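Local structure of B-agarase (Saccharophagus degradans, 4BQ2) at residues R244-G249 and D275-P280; W410-L415 and E737-I742; P455-P460 and V518-A523; S525-A530 and S572-A577; H119-P124 and G157-D162. The protein hydrolyses the beta-1,4-glycosidic linkages of agarose as a family 50 glycoside hydrolase, acting as an exo-beta-agarase. All coordinates share one frame; numbering follows the deposited sequence.

Contact 1 of 5, residues R244-G249 and D275-P280; sequences RSKFGG and DPEGYP
A type I beta turn from Ser245 to Gly248 meets a second one, Asp275 to Gly278, through Ser245 and Asp275, the first residue of each. Ser245 OG donates to Asp275 OD2 at 2.6 Å, reaching the oxygen almost in line with its C-O bond. The torsion of Ser245 (chi1 60°) sets OG between its own backbone N and carbonyl carbon, facing the carboxylate, while Ser245 CB rests over one face of the Tyr279 ring in a CH-pi contact, 4.0 Å from the centroid.

The other carboxylate oxygen serves its own turn. Asp275 OD1 takes the N-H of Glu277, which makes an Asx turn, and also that of Tyr279, the two donors arriving from opposite faces of the carboxylate; this double grip fixes its rotation. The turn of residues 275-280 is the hairpin connection between strands 270-274 and 280-287 of the six-stranded mixed sheet.

Phe247 lies beside this polar pair. Pro276 CG sits squarely over its ring, 3.7 Å from the centroid and 5° off the normal, and Glu277 CG comes to the ring edge. Trp482 also meets the Phe247 ring.

Water bridges the outer part. One molecule accepts from Phe247 N and donates to Asp275 OD2 and Glu277 OE1; a second accepts from Lys246 N and donates to Glu277 OE1, and a third joins Lys246 NZ to Glu277 OE2.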
# COMPACT_ATOMS: atom_id res chain seq x y z
N ARG A 244 -9.75 -20.83 -21.59
CA ARG A 244 -9.86 -19.37 -21.60
C ARG A 244 -10.39 -18.96 -22.98
O ARG A 244 -9.99 -19.53 -24.01
CB ARG A 244 -8.50 -18.71 -21.31
CG ARG A 244 -7.94 -18.93 -19.89
CD ARG A 244 -8.93 -18.54 -18.80
NE ARG A 244 -8.52 -18.87 -17.43
CZ ARG A 244 -7.53 -18.24 -16.81
NH1 ARG A 244 -6.87 -17.31 -17.47
NH2 ARG A 244 -7.18 -18.55 -15.56
N SER A 245 -11.28 -17.96 -23.00
CA SER A 245 -11.74 -17.39 -24.26
C SER A 245 -10.66 -16.42 -24.76
O SER A 245 -9.68 -16.17 -24.05
CB SER A 245 -13.08 -16.68 -24.06
OG SER A 245 -12.94 -15.63 -23.10
N LYS A 246 -10.81 -15.91 -25.98
CA LYS A 246 -9.91 -14.87 -26.50
C LYS A 246 -9.54 -13.81 -25.45
O LYS A 246 -8.35 -13.53 -25.25
CB LYS A 246 -10.53 -14.18 -27.75
CG LYS A 246 -9.72 -13.01 -28.30
CD LYS A 246 -10.51 -12.30 -29.42
CE LYS A 246 -9.68 -11.25 -30.13
NZ LYS A 246 -10.50 -10.63 -31.21
N PHE A 247 -10.56 -13.29 -24.77
CA PHE A 247 -10.37 -12.18 -23.81
C PHE A 247 -10.15 -12.61 -22.36
O PHE A 247 -10.29 -11.80 -21.45
CB PHE A 247 -11.53 -11.19 -23.91
CG PHE A 247 -11.50 -10.35 -25.16
CD1 PHE A 247 -10.73 -9.19 -25.22
CD2 PHE A 247 -12.27 -10.71 -26.29
CE1 PHE A 247 -10.72 -8.38 -26.36
CE2 PHE A 247 -12.24 -9.92 -27.45
CZ PHE A 247 -11.47 -8.75 -27.49
N GLY A 248 -9.85 -13.88 -22.14
CA GLY A 248 -9.46 -14.35 -20.80
C GLY A 248 -10.63 -14.83 -19.97
O GLY A 248 -10.48 -15.11 -18.77
N GLY A 249 -11.81 -14.87 -20.59
CA GLY A 249 -13.03 -15.33 -19.94
C GLY A 249 -13.11 -16.84 -19.93
O GLY A 249 -12.19 -17.52 -20.40
N ASP A 275 -16.82 -10.72 -20.60
CA ASP A 275 -15.86 -10.23 -21.57
C ASP A 275 -16.54 -9.71 -22.88
O ASP A 275 -17.74 -9.86 -23.06
CB ASP A 275 -14.71 -11.24 -21.74
CG ASP A 275 -15.02 -12.38 -22.73
OD1 ASP A 275 -16.04 -12.34 -23.45
OD2 ASP A 275 -14.19 -13.32 -22.78
N PRO A 276 -15.79 -9.03 -23.76
CA PRO A 276 -16.42 -8.45 -24.98
C PRO A 276 -17.23 -9.46 -25.85
O PRO A 276 -18.06 -9.05 -26.68
CB PRO A 276 -15.21 -7.96 -25.78
CG PRO A 276 -14.18 -7.60 -24.72
CD PRO A 276 -14.35 -8.67 -23.66
N GLU A 277 -16.93 -10.75 -25.73
CA GLU A 277 -17.64 -11.80 -26.49
C GLU A 277 -18.74 -12.50 -25.69
O GLU A 277 -19.43 -13.40 -26.21
CB GLU A 277 -16.64 -12.83 -26.98
CG GLU A 277 -15.58 -12.23 -27.86
CD GLU A 277 -14.69 -13.29 -28.48
OE1 GLU A 277 -14.41 -14.34 -27.85
OE2 GLU A 277 -14.25 -13.02 -29.61
N GLY A 278 -18.90 -12.11 -24.43
CA GLY A 278 -20.03 -12.61 -23.63
C GLY A 278 -19.67 -13.72 -22.65
O GLY A 278 -20.56 -14.34 -22.04
N TYR A 279 -18.37 -14.01 -22.49
CA TYR A 279 -17.95 -15.10 -21.57
C TYR A 279 -17.75 -14.55 -20.18
O TYR A 279 -17.27 -13.41 -20.03
CB TYR A 279 -16.66 -15.79 -22.05
CG TYR A 279 -16.84 -16.47 -23.37
CD1 TYR A 279 -17.33 -17.77 -23.44
CD2 TYR A 279 -16.51 -15.81 -24.56
CE1 TYR A 279 -17.51 -18.39 -24.67
CE2 TYR A 279 -16.68 -16.43 -25.80
CZ TYR A 279 -17.17 -17.72 -25.85
OH TYR A 279 -17.34 -18.31 -27.07
N PRO A 280 -18.15 -15.32 -19.15
CA PRO A 280 -17.99 -14.80 -17.80
C PRO A 280 -16.50 -14.52 -17.55
O PRO A 280 -15.64 -15.26 -18.06
CB PRO A 280 -18.50 -15.94 -16.90
CG PRO A 280 -19.41 -16.76 -17.79
CD PRO A 280 -18.85 -16.63 -19.17
O HOH W 1 -13.05 -16.55 -27.71
O HOH W 2 -13.72 -10.79 -30.66
O HOH W 3 -13.32 -13.70 -25.35

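Contact 2 of 5, residues W410-L415 and E737-I742; sequences WGFTSL and EVNAKI
Asn739 points its amide over the ring of Phe412, the two planes standing 75° apart, where the C-terminal end of helix 729-739 meets the Schellman motif that closes helix 394-410. Asn739 ND2 stands 3.3 Å above the plane of the Phe412 ring, displaced from its centre toward the rim, with Phe412 CD1 its nearest ring atom. Thus an amide nitrogen, and not the amide plane, faces the ring.

The direction of the amide is set by a bond to the backbone. Asn739 ND2 donates to Trp410 O at 2.9 Å with a nearly straight N-H...O angle of 167°. The acceptor lies almost in the amide plane of Asn739, although the donor is tilted out of the carbonyl plane of Trp410. With chi1 at -74°, Asn739 CG is anti to its own carbonyl carbon, which directs the amide across Gly411; Gly411 has positive phi, and its backbone lies close against Asn739 CB. The opposite end of the amide is held too, since Asn739 OD1 is hydrogen-bonded to Thr284 OG1 on strand 280-287.

Farther along the two segments the contact becomes apolar. Thr413 turns its methyl toward Ile742 while its hydroxyl is bonded to Phe282 O and Thr284 N. Here the two side chains meet tip to tip, Thr413 CG2 lying 3.9 Å from Ile742 CD1.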
# COMPACT_ATOMS: atom_id res chain seq x y z
N TRP A 410 1.02 -17.87 -16.07
CA TRP A 410 0.71 -17.87 -14.64
C TRP A 410 -0.79 -17.84 -14.42
O TRP A 410 -1.25 -17.95 -13.28
CB TRP A 410 1.36 -16.64 -13.97
CG TRP A 410 2.87 -16.61 -14.05
CD1 TRP A 410 3.71 -17.62 -14.43
CD2 TRP A 410 3.67 -15.51 -13.68
NE1 TRP A 410 5.02 -17.19 -14.33
CE2 TRP A 410 5.02 -15.89 -13.88
CE3 TRP A 410 3.39 -14.21 -13.20
CZ2 TRP A 410 6.08 -15.03 -13.63
CZ3 TRP A 410 4.46 -13.34 -12.96
CH2 TRP A 410 5.79 -13.77 -13.14
N GLY A 411 -1.52 -17.67 -15.52
CA GLY A 411 -2.99 -17.80 -15.52
C GLY A 411 -3.76 -16.52 -15.21
O GLY A 411 -4.99 -16.55 -15.06
N PHE A 412 -3.05 -15.40 -15.15
CA PHE A 412 -3.71 -14.14 -14.84
C PHE A 412 -4.56 -13.70 -15.99
O PHE A 412 -4.18 -13.89 -17.15
CB PHE A 412 -2.69 -13.07 -14.54
CG PHE A 412 -2.07 -13.20 -13.18
CD1 PHE A 412 -2.86 -13.14 -12.04
CD2 PHE A 412 -0.69 -13.38 -13.04
CE1 PHE A 412 -2.31 -13.24 -10.76
CE2 PHE A 412 -0.13 -13.48 -11.77
CZ PHE A 412 -0.94 -13.42 -10.63
N THR A 413 -5.72 -13.13 -15.69
CA THR A 413 -6.64 -12.80 -16.75
C THR A 413 -6.45 -11.33 -17.19
O THR A 413 -7.09 -10.90 -18.16
CB THR A 413 -8.09 -13.03 -16.33
OG1 THR A 413 -8.38 -12.24 -15.18
CG2 THR A 413 -8.37 -14.51 -16.01
N SER A 414 -5.57 -10.58 -16.52
CA SER A 414 -5.34 -9.18 -16.88
C SER A 414 -3.97 -8.69 -16.46
O SER A 414 -3.33 -9.32 -15.62
CB SER A 414 -6.37 -8.29 -16.16
OG SER A 414 -6.23 -8.34 -14.75
N LEU A 415 -3.60 -7.54 -17.02
CA LEU A 415 -2.59 -6.58 -16.49
C LEU A 415 -3.34 -5.57 -15.65
O LEU A 415 -4.36 -5.06 -16.08
CB LEU A 415 -1.87 -5.86 -17.64
CG LEU A 415 -1.36 -6.78 -18.77
CD1 LEU A 415 -0.78 -6.01 -19.97
CD2 LEU A 415 -0.36 -7.80 -18.25
N GLU A 737 -2.31 -21.91 -8.99
CA GLU A 737 -3.30 -22.70 -8.26
C GLU A 737 -4.63 -21.98 -8.17
O GLU A 737 -5.71 -22.57 -8.37
CB GLU A 737 -2.78 -23.03 -6.84
CG GLU A 737 -1.65 -24.09 -6.82
CD GLU A 737 -2.17 -25.54 -6.89
OE1 GLU A 737 -3.27 -25.80 -6.35
OE2 GLU A 737 -1.47 -26.43 -7.46
N VAL A 738 -4.57 -20.68 -7.86
CA VAL A 738 -5.77 -19.86 -7.75
C VAL A 738 -6.39 -19.64 -9.13
O VAL A 738 -7.63 -19.78 -9.31
CB VAL A 738 -5.42 -18.48 -7.12
CG1 VAL A 738 -6.60 -17.49 -7.29
CG2 VAL A 738 -5.08 -18.65 -5.63
N ASN A 739 -5.54 -19.27 -10.10
CA ASN A 739 -6.03 -18.95 -11.43
C ASN A 739 -6.64 -20.16 -12.16
O ASN A 739 -7.52 -20.01 -13.01
CB ASN A 739 -4.91 -18.32 -12.27
CG ASN A 739 -4.61 -16.88 -11.86
OD1 ASN A 739 -5.45 -16.21 -11.26
ND2 ASN A 739 -3.39 -16.42 -12.17
N ALA A 740 -6.17 -21.36 -11.84
CA ALA A 740 -6.73 -22.55 -12.47
C ALA A 740 -8.15 -22.86 -11.97
O ALA A 740 -8.87 -23.62 -12.61
CB ALA A 740 -5.80 -23.77 -12.34
N LYS A 741 -8.56 -22.21 -10.87
CA LYS A 741 -9.85 -22.49 -10.26
C LYS A 741 -10.80 -21.30 -10.08
O LYS A 741 -11.92 -21.48 -9.58
CB LYS A 741 -9.63 -23.21 -8.93
CG LYS A 741 -9.31 -22.30 -7.75
CD LYS A 741 -8.81 -23.17 -6.60
CE LYS A 741 -9.14 -22.55 -5.27
NZ LYS A 741 -8.51 -23.31 -4.15
N ILE A 742 -10.39 -20.08 -10.46
CA ILE A 742 -11.25 -18.92 -10.28
C ILE A 742 -12.65 -19.15 -10.91
O ILE A 742 -13.64 -18.75 -10.33
CB ILE A 742 -10.64 -17.58 -10.81
CG1 ILE A 742 -10.15 -17.70 -12.26
CG2 ILE A 742 -9.57 -17.03 -9.87
CD1 ILE A 742 -9.56 -16.41 -12.84

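Contact 3 of 5, residues P455-P460 and V518-A523; sequences PDVFDP and VPTRQA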
# COMPACT_ATOMS: atom_id res chain seq x y z
N PRO A 455 -9.18 17.70 -3.88
CA PRO A 455 -9.61 18.66 -4.86
C PRO A 455 -10.88 19.38 -4.44
O PRO A 455 -11.73 18.79 -3.78
CB PRO A 455 -9.91 17.77 -6.10
CG PRO A 455 -10.32 16.44 -5.50
CD PRO A 455 -9.39 16.31 -4.31
N ASP A 456 -11.00 20.64 -4.83
CA ASP A 456 -12.30 21.32 -4.70
C ASP A 456 -13.12 20.97 -5.92
O ASP A 456 -12.97 21.58 -6.97
CB ASP A 456 -12.17 22.85 -4.60
CG ASP A 456 -13.50 23.50 -4.24
OD1 ASP A 456 -14.53 22.96 -4.71
OD2 ASP A 456 -13.54 24.49 -3.46
N VAL A 457 -13.98 19.97 -5.77
CA VAL A 457 -14.68 19.36 -6.87
C VAL A 457 -15.81 20.23 -7.39
O VAL A 457 -16.44 19.89 -8.38
CB VAL A 457 -15.23 17.98 -6.45
CG1 VAL A 457 -14.06 17.04 -6.17
CG2 VAL A 457 -16.12 18.10 -5.20
N PHE A 458 -16.09 21.34 -6.69
CA PHE A 458 -17.07 22.32 -7.17
C PHE A 458 -16.42 23.46 -7.99
O PHE A 458 -17.12 24.26 -8.62
CB PHE A 458 -17.88 22.88 -5.97
CG PHE A 458 -18.88 21.89 -5.42
CD1 PHE A 458 -20.16 21.79 -5.98
CD2 PHE A 458 -18.56 21.08 -4.36
CE1 PHE A 458 -21.09 20.88 -5.48
CE2 PHE A 458 -19.47 20.17 -3.86
CZ PHE A 458 -20.74 20.07 -4.42
N ASP A 459 -15.09 23.55 -7.97
CA ASP A 459 -14.36 24.48 -8.82
C ASP A 459 -14.48 24.01 -10.29
O ASP A 459 -14.19 22.85 -10.59
CB ASP A 459 -12.90 24.55 -8.34
CG ASP A 459 -12.02 25.49 -9.17
OD1 ASP A 459 -12.52 26.11 -10.14
OD2 ASP A 459 -10.81 25.56 -8.87
N PRO A 460 -14.95 24.89 -11.19
CA PRO A 460 -15.07 24.47 -12.61
C PRO A 460 -13.76 23.91 -13.21
O PRO A 460 -13.80 23.00 -14.03
CB PRO A 460 -15.52 25.76 -13.32
CG PRO A 460 -16.34 26.48 -12.24
CD PRO A 460 -15.57 26.23 -10.96
N VAL A 518 -14.16 29.84 -2.38
CA VAL A 518 -14.09 28.39 -2.01
C VAL A 518 -15.39 27.71 -2.46
O VAL A 518 -16.39 27.64 -1.70
CB VAL A 518 -13.83 28.18 -0.49
CG1 VAL A 518 -13.53 26.72 -0.14
CG2 VAL A 518 -12.65 29.02 -0.02
N PRO A 519 -15.40 27.23 -3.71
CA PRO A 519 -16.62 26.65 -4.27
C PRO A 519 -17.26 25.56 -3.40
O PRO A 519 -18.49 25.55 -3.26
CB PRO A 519 -16.14 26.08 -5.60
CG PRO A 519 -15.12 27.10 -6.03
CD PRO A 519 -14.39 27.47 -4.76
N THR A 520 -16.46 24.66 -2.83
CA THR A 520 -17.02 23.57 -2.00
C THR A 520 -17.67 24.16 -0.73
O THR A 520 -18.70 23.68 -0.26
CB THR A 520 -15.93 22.49 -1.66
OG1 THR A 520 -15.59 21.72 -2.83
CG2 THR A 520 -16.42 21.55 -0.60
N ARG A 521 -17.07 25.21 -0.19
CA ARG A 521 -17.66 25.90 0.99
C ARG A 521 -18.98 26.58 0.60
O ARG A 521 -19.97 26.52 1.36
CB ARG A 521 -16.68 26.88 1.63
CG ARG A 521 -17.19 27.63 2.89
CD ARG A 521 -17.73 26.70 3.95
NE ARG A 521 -17.75 27.28 5.31
CZ ARG A 521 -18.64 28.16 5.77
NH1 ARG A 521 -19.56 28.67 4.97
NH2 ARG A 521 -18.58 28.57 7.03
N GLN A 522 -19.02 27.18 -0.59
CA GLN A 522 -20.28 27.75 -1.09
C GLN A 522 -21.35 26.66 -1.21
O GLN A 522 -22.52 26.87 -0.83
CB GLN A 522 -20.09 28.45 -2.44
CG GLN A 522 -19.17 29.67 -2.35
CD GLN A 522 -18.55 30.04 -3.68
OE1 GLN A 522 -19.05 29.67 -4.74
NE2 GLN A 522 -17.44 30.77 -3.64
N ALA A 523 -20.96 25.50 -1.74
CA ALA A 523 -21.92 24.40 -1.84
C ALA A 523 -22.39 23.99 -0.44
O ALA A 523 -23.59 23.77 -0.24
CB ALA A 523 -21.29 23.20 -2.55
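A very short hydrogen bond, 2.5 Å from Thr520 OG1 to Asp456 OD1, is the striking feature here, and it is one half of a two-pronged hold on Thr520. The other half runs from Thr520 N to Asp456 OD2, at 3.0 Å with an N-H...O angle of 167°, and uses the syn lone pair of that oxygen. Asp456 therefore engages both the side chain and the backbone of one residue, which restricts rotation of its carboxylate. It extends with CG anti to the backbone N (chi1 -170°), and the Asp456 and Thr520 side chains run past each other in opposite directions.

Asp456 also organises its own segment. Its OD1 accepts from Phe458 N, forming an Asx turn, within a type I beta turn from Asp456 to Asp459 that leads into helix 460-477. Thr520 belongs to the first turn of helix 519-532, so the carboxylate receives an N-H at that helix's N-terminal end, where the helix dipole would be expected to favour its negative charge.

Phe458 provides the apolar part. Ala523 CB lies over the centre of its ring, 3.6 Å from the centroid and 6° off the normal, while Thr520 OG1 reaches the ring edge at Phe458 CD2, 3.4 Å away. Pro519 CB packs against Phe458 CB at 3.7 Å. Val457 contacts Tyr578 and Tyr582 of helix 565-593, and Asp459 OD2 accepts from Lys442 N.

Contact 4 of 5, residues S525-A530 and S572-A577; sequences SKLLKA and SMLLSA
Leu527 meets Ala577 and Met573 where helix 519-532 packs against helix 565-593, a helix-helix interface within the range that resembles beta-galactosidase. The local axes approach to 10.5 Å and their N-to-C directions differ by 135°, so the pair is inclined but nearer antiparallel than parallel.

Across the two segments the interactions are apolar. Met573 reaches across with its terminal methyl: CG is anti to the backbone N (chi1 165°), the next bond is also extended, and a bend at chi3 (86°) brings the methyl round to the partner helix. Met573 CE then touches two successive leucines, lying 3.8 Å from Leu528 CD2 and 4.0 Å from Leu527 CB. A more distant pair of leucine contacts lies alongside: Leu574 sets CD1 against Leu528 CD1 and CD2 against Leu527 CD1, each at 4.3 Å. Helix 505-511 flanks this side, with Leu511 touching both Leu528 and Leu574.

Polar bonds lie away from the interface: Lys529 forms a salt bridge with Asp553, Ser525 OG bonds to the same carboxylate, and Ser572 OG of the other helix bonds Glu612. The tight spot is at Ala577, whose short side chain admits a leucine branch: Leu527 CD1 comes within 3.4 Å of Ala577 CB, closer than usual van der Waals contact.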
# COMPACT_ATOMS: atom_id res chain seq x y z
N SER A 525 -22.46 25.69 2.39
CA SER A 525 -23.30 26.79 2.89
C SER A 525 -24.73 26.75 2.34
O SER A 525 -25.70 26.89 3.10
CB SER A 525 -22.63 28.12 2.56
OG SER A 525 -23.41 29.19 3.07
N LYS A 526 -24.86 26.49 1.03
CA LYS A 526 -26.19 26.35 0.38
C LYS A 526 -27.03 25.23 0.98
O LYS A 526 -28.25 25.38 1.21
CB LYS A 526 -26.06 26.10 -1.13
CG LYS A 526 -25.51 27.25 -1.97
CD LYS A 526 -25.74 26.97 -3.46
CE LYS A 526 -24.84 27.83 -4.35
NZ LYS A 526 -23.40 27.45 -4.27
N LEU A 527 -26.40 24.08 1.20
CA LEU A 527 -27.09 22.94 1.75
C LEU A 527 -27.59 23.21 3.16
O LEU A 527 -28.67 22.76 3.52
CB LEU A 527 -26.21 21.69 1.75
CG LEU A 527 -25.94 21.08 0.36
CD1 LEU A 527 -24.77 20.11 0.46
CD2 LEU A 527 -27.17 20.39 -0.23
N LEU A 528 -26.78 23.89 3.95
CA LEU A 528 -27.15 24.18 5.35
C LEU A 528 -28.21 25.28 5.44
O LEU A 528 -29.09 25.25 6.32
CB LEU A 528 -25.92 24.56 6.17
CG LEU A 528 -24.93 23.43 6.49
CD1 LEU A 528 -23.62 24.08 6.86
CD2 LEU A 528 -25.43 22.55 7.63
N LYS A 529 -28.13 26.24 4.52
CA LYS A 529 -29.23 27.20 4.38
C LYS A 529 -30.55 26.55 4.02
O LYS A 529 -31.59 26.93 4.56
CB LYS A 529 -28.88 28.32 3.42
CG LYS A 529 -27.93 29.33 4.06
CD LYS A 529 -27.26 30.18 3.01
CE LYS A 529 -26.11 30.94 3.64
NZ LYS A 529 -25.42 31.77 2.62
N ALA A 530 -30.52 25.58 3.11
CA ALA A 530 -31.74 24.91 2.72
C ALA A 530 -32.26 24.06 3.89
O ALA A 530 -33.46 23.97 4.07
CB ALA A 530 -31.56 24.06 1.47
N SER A 572 -22.18 14.47 7.93
CA SER A 572 -22.55 13.36 7.04
C SER A 572 -23.14 13.88 5.72
O SER A 572 -22.72 13.46 4.64
CB SER A 572 -23.54 12.41 7.71
OG SER A 572 -23.78 11.28 6.87
N MET A 573 -24.08 14.82 5.82
CA MET A 573 -24.71 15.42 4.65
C MET A 573 -23.67 16.13 3.74
O MET A 573 -23.73 16.00 2.50
CB MET A 573 -25.80 16.42 5.10
CG MET A 573 -26.27 17.36 3.99
SD MET A 573 -27.59 18.47 4.53
CE MET A 573 -26.59 19.79 5.22
N LEU A 574 -22.76 16.88 4.35
CA LEU A 574 -21.73 17.63 3.62
C LEU A 574 -20.69 16.70 2.95
O LEU A 574 -20.25 16.95 1.81
CB LEU A 574 -21.01 18.62 4.54
CG LEU A 574 -21.93 19.66 5.22
CD1 LEU A 574 -21.12 20.61 6.08
CD2 LEU A 574 -22.78 20.40 4.21
N LEU A 575 -20.30 15.65 3.67
CA LEU A 575 -19.39 14.65 3.11
C LEU A 575 -20.04 13.95 1.91
O LEU A 575 -19.38 13.75 0.89
CB LEU A 575 -18.91 13.61 4.16
CG LEU A 575 -17.75 12.68 3.71
CD1 LEU A 575 -16.57 13.49 3.14
CD2 LEU A 575 -17.27 11.77 4.82
N SER A 576 -21.32 13.59 2.03
CA SER A 576 -22.03 12.96 0.95
C SER A 576 -22.04 13.85 -0.25
O SER A 576 -21.77 13.40 -1.35
CB SER A 576 -23.47 12.59 1.34
OG SER A 576 -23.48 11.44 2.18
N ALA A 577 -22.34 15.13 -0.04
CA ALA A 577 -22.44 16.05 -1.17
C ALA A 577 -21.09 16.26 -1.86
O ALA A 577 -21.02 16.29 -3.11
CB ALA A 577 -23.06 17.37 -0.73

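Contact 5 of 5, residues H119-P124 and G157-D162; sequences HDLEVP and GVKNLD
The amide of Asn160 is the flat group of this contact, and it meets Leu121 O with its edge: the carbonyl oxygen lies only 7° out of the amide plane. The site joins two loops of the agarase CBM-like domain, one between strands 110-115 and 150-155, the other between strands 150-155 and 166-174. Asn160 ND2 donates to Leu121 O at 3.0 Å, with an N-H...O angle of 166°. Seen from the acceptor the approach is less regular, the donor being tilted 34° from the carbonyl plane of Leu121. The first torsion of Asn160 places CG anti to its carbonyl carbon and carries the amide toward the short 3-10 segment 120-121. The same nitrogen also passes Pro124 CG at 3.8 Å, the two side chains crossing at about a right angle.

Leu121 also packs against the backbone of the second loop, its CD1 branch lying 3.5 Å from Lys159 O. The aliphatic part of Lys159 runs beside Pro124, and a bend at its second torsion lets it pass the proline before its ammonium group reaches Asp125, in a salt bridge, and Asn133 O. The packing is tightest at the root of that chain, where Lys159 CB lies 3.3 Å from Pro124 CB.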
# COMPACT_ATOMS: atom_id res chain seq x y z
N HIS A 119 19.90 5.10 18.58
CA HIS A 119 20.27 4.61 17.25
C HIS A 119 19.50 5.34 16.17
O HIS A 119 19.47 6.58 16.16
CB HIS A 119 20.13 3.07 17.19
CG HIS A 119 21.05 2.35 18.12
ND1 HIS A 119 21.49 1.06 17.88
CD2 HIS A 119 21.65 2.73 19.27
CE1 HIS A 119 22.29 0.68 18.86
NE2 HIS A 119 22.41 1.69 19.72
N ASP A 120 18.84 4.61 15.28
CA ASP A 120 18.14 5.28 14.19
C ASP A 120 16.82 5.90 14.58
O ASP A 120 16.08 6.38 13.70
CB ASP A 120 18.03 4.38 12.94
CG ASP A 120 17.41 2.99 13.22
OD1 ASP A 120 17.22 2.60 14.39
OD2 ASP A 120 17.16 2.25 12.22
N LEU A 121 16.50 5.91 15.88
CA LEU A 121 15.39 6.73 16.38
C LEU A 121 15.78 8.17 16.66
O LEU A 121 14.92 9.04 16.62
CB LEU A 121 14.70 6.12 17.62
CG LEU A 121 14.04 4.73 17.52
CD1 LEU A 121 13.30 4.42 18.82
CD2 LEU A 121 13.09 4.59 16.34
N GLU A 122 17.07 8.43 16.90
CA GLU A 122 17.53 9.73 17.41
C GLU A 122 17.23 10.92 16.50
O GLU A 122 16.60 11.89 16.93
CB GLU A 122 19.02 9.69 17.76
CG GLU A 122 19.33 8.74 18.89
CD GLU A 122 20.30 9.34 19.89
OE1 GLU A 122 21.45 9.60 19.50
OE2 GLU A 122 19.89 9.57 21.05
N VAL A 123 17.71 10.88 15.26
CA VAL A 123 17.17 11.77 14.24
C VAL A 123 16.23 10.84 13.46
O VAL A 123 16.68 10.09 12.60
CB VAL A 123 18.28 12.44 13.38
CG1 VAL A 123 17.67 13.24 12.22
CG2 VAL A 123 19.17 13.33 14.24
N PRO A 124 14.93 10.85 13.80
CA PRO A 124 14.01 9.75 13.44
C PRO A 124 13.60 9.71 11.97
O PRO A 124 13.39 8.63 11.42
CB PRO A 124 12.78 10.02 14.31
CG PRO A 124 12.78 11.50 14.52
CD PRO A 124 14.21 11.97 14.46
N GLY A 157 3.94 5.89 12.81
CA GLY A 157 3.60 6.46 14.10
C GLY A 157 4.72 7.33 14.65
O GLY A 157 5.57 7.85 13.89
N VAL A 158 4.76 7.46 15.97
CA VAL A 158 5.70 8.38 16.61
C VAL A 158 7.02 7.67 16.94
O VAL A 158 7.01 6.66 17.65
CB VAL A 158 5.10 9.04 17.88
CG1 VAL A 158 6.15 9.90 18.58
CG2 VAL A 158 3.89 9.90 17.51
N LYS A 159 8.13 8.18 16.41
CA LYS A 159 9.45 7.55 16.63
C LYS A 159 9.99 7.70 18.06
O LYS A 159 10.70 6.81 18.58
CB LYS A 159 10.48 8.07 15.64
CG LYS A 159 10.47 7.33 14.29
CD LYS A 159 9.57 8.03 13.26
CE LYS A 159 9.85 7.49 11.83
NZ LYS A 159 9.21 8.36 10.80
N ASN A 160 9.70 8.83 18.69
CA ASN A 160 10.14 9.07 20.06
C ASN A 160 9.00 9.34 21.01
O ASN A 160 8.49 10.48 21.09
CB ASN A 160 11.19 10.17 20.08
CG ASN A 160 12.43 9.76 19.32
OD1 ASN A 160 13.18 8.88 19.76
ND2 ASN A 160 12.61 10.33 18.13
N LEU A 161 8.59 8.28 21.69
CA LEU A 161 7.53 8.31 22.69
C LEU A 161 8.04 8.98 23.97
O LEU A 161 9.25 9.12 24.15
CB LEU A 161 7.04 6.89 23.01
CG LEU A 161 6.31 6.11 21.90
CD1 LEU A 161 5.79 4.80 22.44
CD2 LEU A 161 5.18 6.94 21.27
N ASP A 162 7.11 9.37 24.85
CA ASP A 162 7.45 9.87 26.20
C ASP A 162 7.71 8.67 27.10
O ASP A 162 6.80 8.11 27.71
CB ASP A 162 6.29 10.74 26.75
CG ASP A 162 6.57 11.31 28.15
OD1 ASP A 162 7.67 11.12 28.72
OD2 ASP A 162 5.64 11.95 28.68

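Along the chain the order is contact 5, contact 1, then contact 2, whose segments, 322 residues apart, span contacts 3 and 4 and bring a late helix back against residues 410-415. Contacts 1 and 2 have centres 14 Å apart: Arg244 NH2 lies 3.0 Å from both Asn739 O and Gly411 O, in probable hydrogen bonds tying residues 244-249 to the end of helix 729-739 and the turn after helix 394-410. Contacts 3 and 4, 12 Å apart, hold early and later turns of helix 519-532, their centres about 42 to 45 Å from those of contacts 1 and 2. Contact 5 is internal to the CBM-like domain, its centre about 39 Å from that of contact 3.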